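16S rRNA (guanine(1405)-N(7))-methyltransferase (Klebsiella pneumoniae, PDB 6PI9) probably methylates the N7 position of guanine 1405 in 16S rRNA, using S-adenosyl-L-methionine, and thereby confers resistance to various aminoglycosides. Local coordinates at residues L201-P214 with Y229-L241. Residues are numbered along the deposited sequence; the frame is centred on the assembly and turned at random.
Sequences LASLRAPRLVVTFP and YADWFERILPDTL
The carbonyl O of Leu201 lies 3.7 Å from Leu241 CD1 and accepts a hydrogen bond from Arg259 NH2 of strand 252-259. The same Leu241 methyl also touches Leu209 CD1, so it bridges helix 196-203 and strand 208-214. Leu201 CD1 meets Ile236 CD1 at 3.7 Å and also touches the Phe233 ring and Pro238 CD. Pro238, just past the end of helix 225-236, sets its CG against Ala202 CB.

Further along, Phe213, Tyr229 and Phe233 form an aromatic cluster. Phe213 is its centre. CB of Tyr229 sits over one face of the Phe213 ring, 4.2 Å from its centroid, in a CH-pi contact. The Tyr229 and Phe213 rings are tilted by only 22° from each other, yet are displaced so far that little of one lies over the other. Phe213 turns its edge to the face of Phe233 in an offset edge-to-face pair, with planes at 63°. Phe213 CE1 also meets Trp232 CZ3 at 3.7 Å. Phe233 has CG anti to the backbone N (chi1 -174°), and its ring extends toward the strand, where CE1 meets Val211 CG1 at 3.7 Å. At the end of the strand, Pro214 O lies at the edge of the Tyr229 ring, 3.2 Å from CE2. This oxygen is buried and has no hydrogen-bond partner in the model. The Tyr229 hydroxyl is hydrogen-bonded to Arg216 NH1.

This is strand-helix packing of a Rossmann-like methyltransferase fold. Helix 225-236 runs roughly antiparallel to strand 208-214, and the chain then continues into strand 241-248, outermost in the sheet of this chain. Strand 208-214 lies between parallel strand 179-183 and antiparallel strand 252-259, while helix 186-192 adds Leu186 against Val211 and Pro187 against both Phe213 and Tyr229.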
loop_
_atom_site.group_PDB
_atom_site.type_symbol
_atom_site.label_atom_id
_atom_site.label_comp_id
_atom_site.label_asym_id
_atom_site.label_seq_id
_atom_site.Cartn_x
_atom_site.Cartn_y
_atom_site.Cartn_z
ATOM N N LEU A 201 8.562 -12.082 18.440
ATOM C CA LEU A 201 8.348 -13.533 18.379
ATOM C C LEU A 201 8.920 -14.242 19.602
ATOM O O LEU A 201 8.298 -15.170 20.144
ATOM C CB LEU A 201 8.989 -14.084 17.094
ATOM C CG LEU A 201 8.382 -13.679 15.753
ATOM C CD1 LEU A 201 9.381 -13.977 14.657
ATOM C CD2 LEU A 201 7.067 -14.418 15.424
ATOM N N ALA A 202 10.113 -13.840 20.052
ATOM C CA ALA A 202 10.755 -14.544 21.165
ATOM C C ALA A 202 10.070 -14.310 22.512
ATOM O O ALA A 202 10.317 -15.073 23.457
ATOM C CB ALA A 202 12.225 -14.129 21.278
ATOM N N SER A 203 9.233 -13.284 22.636
ATOM C CA SER A 203 8.690 -12.895 23.935
ATOM C C SER A 203 7.196 -13.153 24.112
ATOM O O SER A 203 6.710 -13.096 25.264
ATOM C CB SER A 203 8.949 -11.400 24.197
ATOM O OG SER A 203 10.336 -11.107 24.271
ATOM N N LEU A 204 6.452 -13.398 23.026
ATOM C CA LEU A 204 5.024 -13.684 23.148
ATOM C C LEU A 204 4.772 -14.908 24.029
ATOM O O LEU A 204 5.500 -15.905 23.970
ATOM C CB LEU A 204 4.420 -13.888 21.756
ATOM C CG LEU A 204 4.229 -12.576 21.007
ATOM C CD1 LEU A 204 3.861 -12.855 19.541
ATOM C CD2 LEU A 204 3.192 -11.642 21.690
ATOM N N ARG A 205 3.747 -14.821 24.869
ATOM C CA ARG A 205 3.466 -15.906 25.812
ATOM C C ARG A 205 2.380 -16.821 25.264
ATOM O O ARG A 205 1.392 -17.084 25.943
ATOM C CB ARG A 205 3.067 -15.329 27.165
ATOM C CG ARG A 205 4.160 -14.542 27.869
ATOM C CD ARG A 205 3.564 -13.732 29.012
ATOM N NE ARG A 205 4.586 -13.089 29.838
ATOM C CZ ARG A 205 4.325 -12.226 30.823
ATOM N NH1 ARG A 205 3.070 -11.891 31.105
ATOM N NH2 ARG A 205 5.320 -11.702 31.537
ATOM N N ALA A 206 2.521 -17.270 24.012
ATOM C CA ALA A 206 1.591 -18.220 23.409
ATOM C C ALA A 206 2.426 -19.330 22.773
ATOM O O ALA A 206 3.445 -19.041 22.106
ATOM C CB ALA A 206 0.680 -17.571 22.357
ATOM N N PRO A 207 2.028 -20.591 22.937
ATOM C CA PRO A 207 2.845 -21.682 22.394
ATOM C C PRO A 207 2.716 -21.873 20.896
ATOM O O PRO A 207 3.563 -22.575 20.314
ATOM C CB PRO A 207 2.314 -22.909 23.139
ATOM C CG PRO A 207 0.915 -22.564 23.465
ATOM C CD PRO A 207 0.915 -21.097 23.763
ATOM N N ARG A 208 1.681 -21.320 20.251
ATOM C CA ARG A 208 1.506 -21.505 18.812
ATOM C C ARG A 208 1.336 -20.132 18.210
ATOM O O ARG A 208 0.639 -19.300 18.787
ATOM C CB ARG A 208 0.291 -22.379 18.479
ATOM C CG ARG A 208 0.574 -23.876 18.706
ATOM C CD ARG A 208 -0.674 -24.698 18.907
ATOM N NE ARG A 208 -0.546 -26.108 18.477
ATOM C CZ ARG A 208 0.348 -26.983 18.944
ATOM N NH1 ARG A 208 1.272 -26.602 19.835
ATOM N NH2 ARG A 208 0.338 -28.245 18.502
ATOM N N LEU A 209 1.969 -19.892 17.055
ATOM C CA LEU A 209 1.915 -18.612 16.368
ATOM C C LEU A 209 1.517 -18.875 14.926
ATOM O O LEU A 209 1.943 -19.873 14.337
ATOM C CB LEU A 209 3.270 -17.882 16.363
ATOM C CG LEU A 209 3.950 -17.779 17.725
ATOM C CD1 LEU A 209 5.259 -17.059 17.516
ATOM C CD2 LEU A 209 3.096 -17.009 18.767
ATOM N N VAL A 210 0.707 -17.988 14.362
ATOM C CA VAL A 210 0.403 -17.993 12.925
ATOM C C VAL A 210 1.006 -16.736 12.368
ATOM O O VAL A 210 0.598 -15.638 12.756
ATOM C CB VAL A 210 -1.112 -18.025 12.660
ATOM C CG1 VAL A 210 -1.387 -17.988 11.134
ATOM C CG2 VAL A 210 -1.711 -19.274 13.310
ATOM N N VAL A 211 1.986 -16.868 11.474
ATOM C CA VAL A 211 2.730 -15.705 10.965
ATOM C C VAL A 211 2.531 -15.674 9.466
ATOM O O VAL A 211 2.715 -16.705 8.809
ATOM C CB VAL A 211 4.237 -15.813 11.286
ATOM C CG1 VAL A 211 5.043 -14.634 10.642
ATOM C CG2 VAL A 211 4.481 -15.956 12.825
ATOM N N THR A 212 2.070 -14.548 8.918
ATOM C CA THR A 212 1.809 -14.546 7.487
ATOM C C THR A 212 2.431 -13.348 6.788
ATOM O O THR A 212 2.692 -12.295 7.380
ATOM C CB THR A 212 0.324 -14.561 7.142
ATOM O OG1 THR A 212 -0.197 -13.240 7.326
ATOM C CG2 THR A 212 -0.403 -15.571 8.015
ATOM N N PHE A 213 2.594 -13.506 5.464
ATOM C CA PHE A 213 3.196 -12.436 4.663
ATOM C C PHE A 213 2.386 -12.261 3.386
ATOM O O PHE A 213 1.881 -13.235 2.840
ATOM C CB PHE A 213 4.647 -12.800 4.239
ATOM C CG PHE A 213 5.567 -12.999 5.407
ATOM C CD1 PHE A 213 6.300 -11.922 5.905
ATOM C CD2 PHE A 213 5.695 -14.262 6.017
ATOM C CE1 PHE A 213 7.167 -12.105 7.015
ATOM C CE2 PHE A 213 6.546 -14.460 7.136
ATOM C CZ PHE A 213 7.297 -13.366 7.637
ATOM N N PRO A 214 2.270 -11.046 2.886
ATOM C CA PRO A 214 1.602 -10.873 1.595
ATOM C C PRO A 214 2.525 -11.324 0.471
ATOM O O PRO A 214 3.732 -11.080 0.496
ATOM C CB PRO A 214 1.331 -9.367 1.529
ATOM C CG PRO A 214 2.475 -8.758 2.408
ATOM C CD PRO A 214 2.811 -9.798 3.464
ATOM N N TYR A 229 10.490 -12.933 1.570
ATOM C CA TYR A 229 9.943 -13.009 2.936
ATOM C C TYR A 229 10.275 -14.342 3.608
ATOM O O TYR A 229 10.535 -14.400 4.830
ATOM C CB TYR A 229 8.427 -12.854 2.867
ATOM C CG TYR A 229 8.009 -11.439 2.627
ATOM C CD1 TYR A 229 8.678 -10.399 3.263
ATOM C CD2 TYR A 229 6.895 -11.145 1.818
ATOM C CE1 TYR A 229 8.260 -9.082 3.061
ATOM C CE2 TYR A 229 6.459 -9.842 1.615
ATOM C CZ TYR A 229 7.165 -8.820 2.232
ATOM O OH TYR A 229 6.725 -7.498 2.059
ATOM N N ALA A 230 10.141 -15.433 2.861
ATOM C CA ALA A 230 10.455 -16.756 3.419
ATOM C C ALA A 230 11.907 -16.829 3.887
ATOM O O ALA A 230 12.206 -17.300 5.000
ATOM C CB ALA A 230 10.167 -17.836 2.358
ATOM N N ASP A 231 12.837 -16.379 3.043
ATOM C CA ASP A 231 14.242 -16.412 3.430
ATOM C C ASP A 231 14.474 -15.554 4.657
ATOM O O ASP A 231 15.245 -15.927 5.566
ATOM C CB ASP A 231 15.148 -15.896 2.313
ATOM C CG ASP A 231 15.242 -16.813 1.105
ATOM O OD1 ASP A 231 14.963 -18.033 1.158
ATOM O OD2 ASP A 231 15.621 -16.250 0.059
ATOM N N TRP A 232 13.853 -14.372 4.688
ATOM C CA TRP A 232 14.066 -13.470 5.803
ATOM C C TRP A 232 13.503 -14.073 7.069
ATOM O O TRP A 232 14.167 -14.097 8.128
ATOM C CB TRP A 232 13.384 -12.121 5.514
ATOM C CG TRP A 232 13.389 -11.190 6.692
ATOM C CD1 TRP A 232 14.424 -10.338 7.073
ATOM C CD2 TRP A 232 12.343 -11.007 7.648
ATOM N NE1 TRP A 232 14.062 -9.669 8.209
ATOM C CE2 TRP A 232 12.787 -10.029 8.569
ATOM C CE3 TRP A 232 11.051 -11.541 7.792
ATOM C CZ2 TRP A 232 12.028 -9.624 9.627
ATOM C CZ3 TRP A 232 10.257 -11.094 8.855
ATOM C CH2 TRP A 232 10.758 -10.153 9.760
ATOM N N PHE A 233 12.280 -14.579 6.973
ATOM C CA PHE A 233 11.674 -15.191 8.145
ATOM C C PHE A 233 12.528 -16.348 8.662
ATOM O O PHE A 233 12.771 -16.472 9.878
ATOM C CB PHE A 233 10.251 -15.657 7.804
ATOM C CG PHE A 233 9.486 -16.187 9.006
ATOM C CD1 PHE A 233 9.269 -15.374 10.095
ATOM C CD2 PHE A 233 8.987 -17.483 9.015
ATOM C CE1 PHE A 233 8.542 -15.835 11.193
ATOM C CE2 PHE A 233 8.249 -17.956 10.137
ATOM C CZ PHE A 233 8.037 -17.100 11.205
ATOM N N GLU A 234 13.011 -17.205 7.773
ATOM C CA GLU A 234 13.751 -18.353 8.293
ATOM C C GLU A 234 15.038 -17.894 8.955
ATOM O O GLU A 234 15.519 -18.543 9.892
ATOM C CB GLU A 234 14.032 -19.358 7.186
ATOM C CG GLU A 234 12.817 -19.633 6.310
ATOM C CD GLU A 234 11.844 -20.716 6.780
ATOM O OE1 GLU A 234 11.106 -21.218 5.893
ATOM O OE2 GLU A 234 11.799 -21.053 7.987
ATOM N N ARG A 235 15.549 -16.738 8.553
ATOM C CA ARG A 235 16.789 -16.246 9.118
ATOM C C ARG A 235 16.551 -15.572 10.468
ATOM O O ARG A 235 17.364 -15.710 11.386
ATOM C CB ARG A 235 17.444 -15.277 8.135
ATOM C CG ARG A 235 18.622 -14.561 8.709
ATOM C CD ARG A 235 19.447 -13.884 7.640
ATOM N NE ARG A 235 18.734 -12.819 6.938
ATOM C CZ ARG A 235 18.572 -11.589 7.425
ATOM N NH1 ARG A 235 19.039 -11.291 8.641
ATOM N NH2 ARG A 235 17.936 -10.657 6.715
ATOM N N ILE A 236 15.440 -14.875 10.642
ATOM C CA ILE A 236 15.263 -14.150 11.914
ATOM C C ILE A 236 14.509 -14.984 12.937
ATOM O O ILE A 236 14.460 -14.608 14.119
ATOM C CB ILE A 236 14.560 -12.800 11.734
ATOM C CG1 ILE A 236 13.119 -12.978 11.249
ATOM C CG2 ILE A 236 15.364 -11.889 10.752
ATOM C CD1 ILE A 236 12.028 -12.792 12.303
ATOM N N LEU A 237 13.908 -16.094 12.536
ATOM C CA LEU A 237 13.092 -16.828 13.500
ATOM C C LEU A 237 13.936 -17.228 14.720
ATOM O O LEU A 237 14.941 -17.922 14.562
ATOM C CB LEU A 237 12.498 -18.085 12.858
ATOM C CG LEU A 237 11.590 -18.907 13.784
ATOM C CD1 LEU A 237 10.328 -18.101 14.059
ATOM C CD2 LEU A 237 11.248 -20.232 13.118
ATOM N N PRO A 238 13.541 -16.863 15.943
ATOM C CA PRO A 238 14.297 -17.307 17.136
ATOM C C PRO A 238 14.441 -18.821 17.225
ATOM O O PRO A 238 13.538 -19.574 16.858
ATOM C CB PRO A 238 13.461 -16.771 18.300
ATOM C CG PRO A 238 12.694 -15.611 17.730
ATOM C CD PRO A 238 12.401 -16.007 16.292
ATOM N N ASP A 239 15.581 -19.272 17.768
ATOM C CA ASP A 239 15.845 -20.710 17.825
ATOM C C ASP A 239 14.879 -21.452 18.741
ATOM O O ASP A 239 14.771 -22.685 18.644
ATOM C CB ASP A 239 17.276 -21.012 18.306
ATOM C CG ASP A 239 18.347 -20.464 17.377
ATOM O OD1 ASP A 239 18.074 -20.251 16.166
ATOM O OD2 ASP A 239 19.486 -20.281 17.864
ATOM N N THR A 240 14.215 -20.740 19.655
ATOM C CA THR A 240 13.229 -21.362 20.524
ATOM C C THR A 240 11.941 -21.711 19.790
ATOM O O THR A 240 11.075 -22.348 20.388
ATOM C CB THR A 240 12.904 -20.442 21.700
ATOM O OG1 THR A 240 12.566 -19.140 21.203
ATOM C CG2 THR A 240 14.084 -20.335 22.637
ATOM N N LEU A 241 11.792 -21.309 18.521
ATOM C CA LEU A 241 10.583 -21.534 17.748
ATOM C C LEU A 241 10.897 -22.452 16.577
ATOM O O LEU A 241 12.036 -22.513 16.106
ATOM C CB LEU A 241 10.021 -20.212 17.232
ATOM C CG LEU A 241 9.667 -19.224 18.358
ATOM C CD1 LEU A 241 9.055 -17.940 17.774
ATOM C CD2 LEU A 241 8.692 -19.908 19.249
#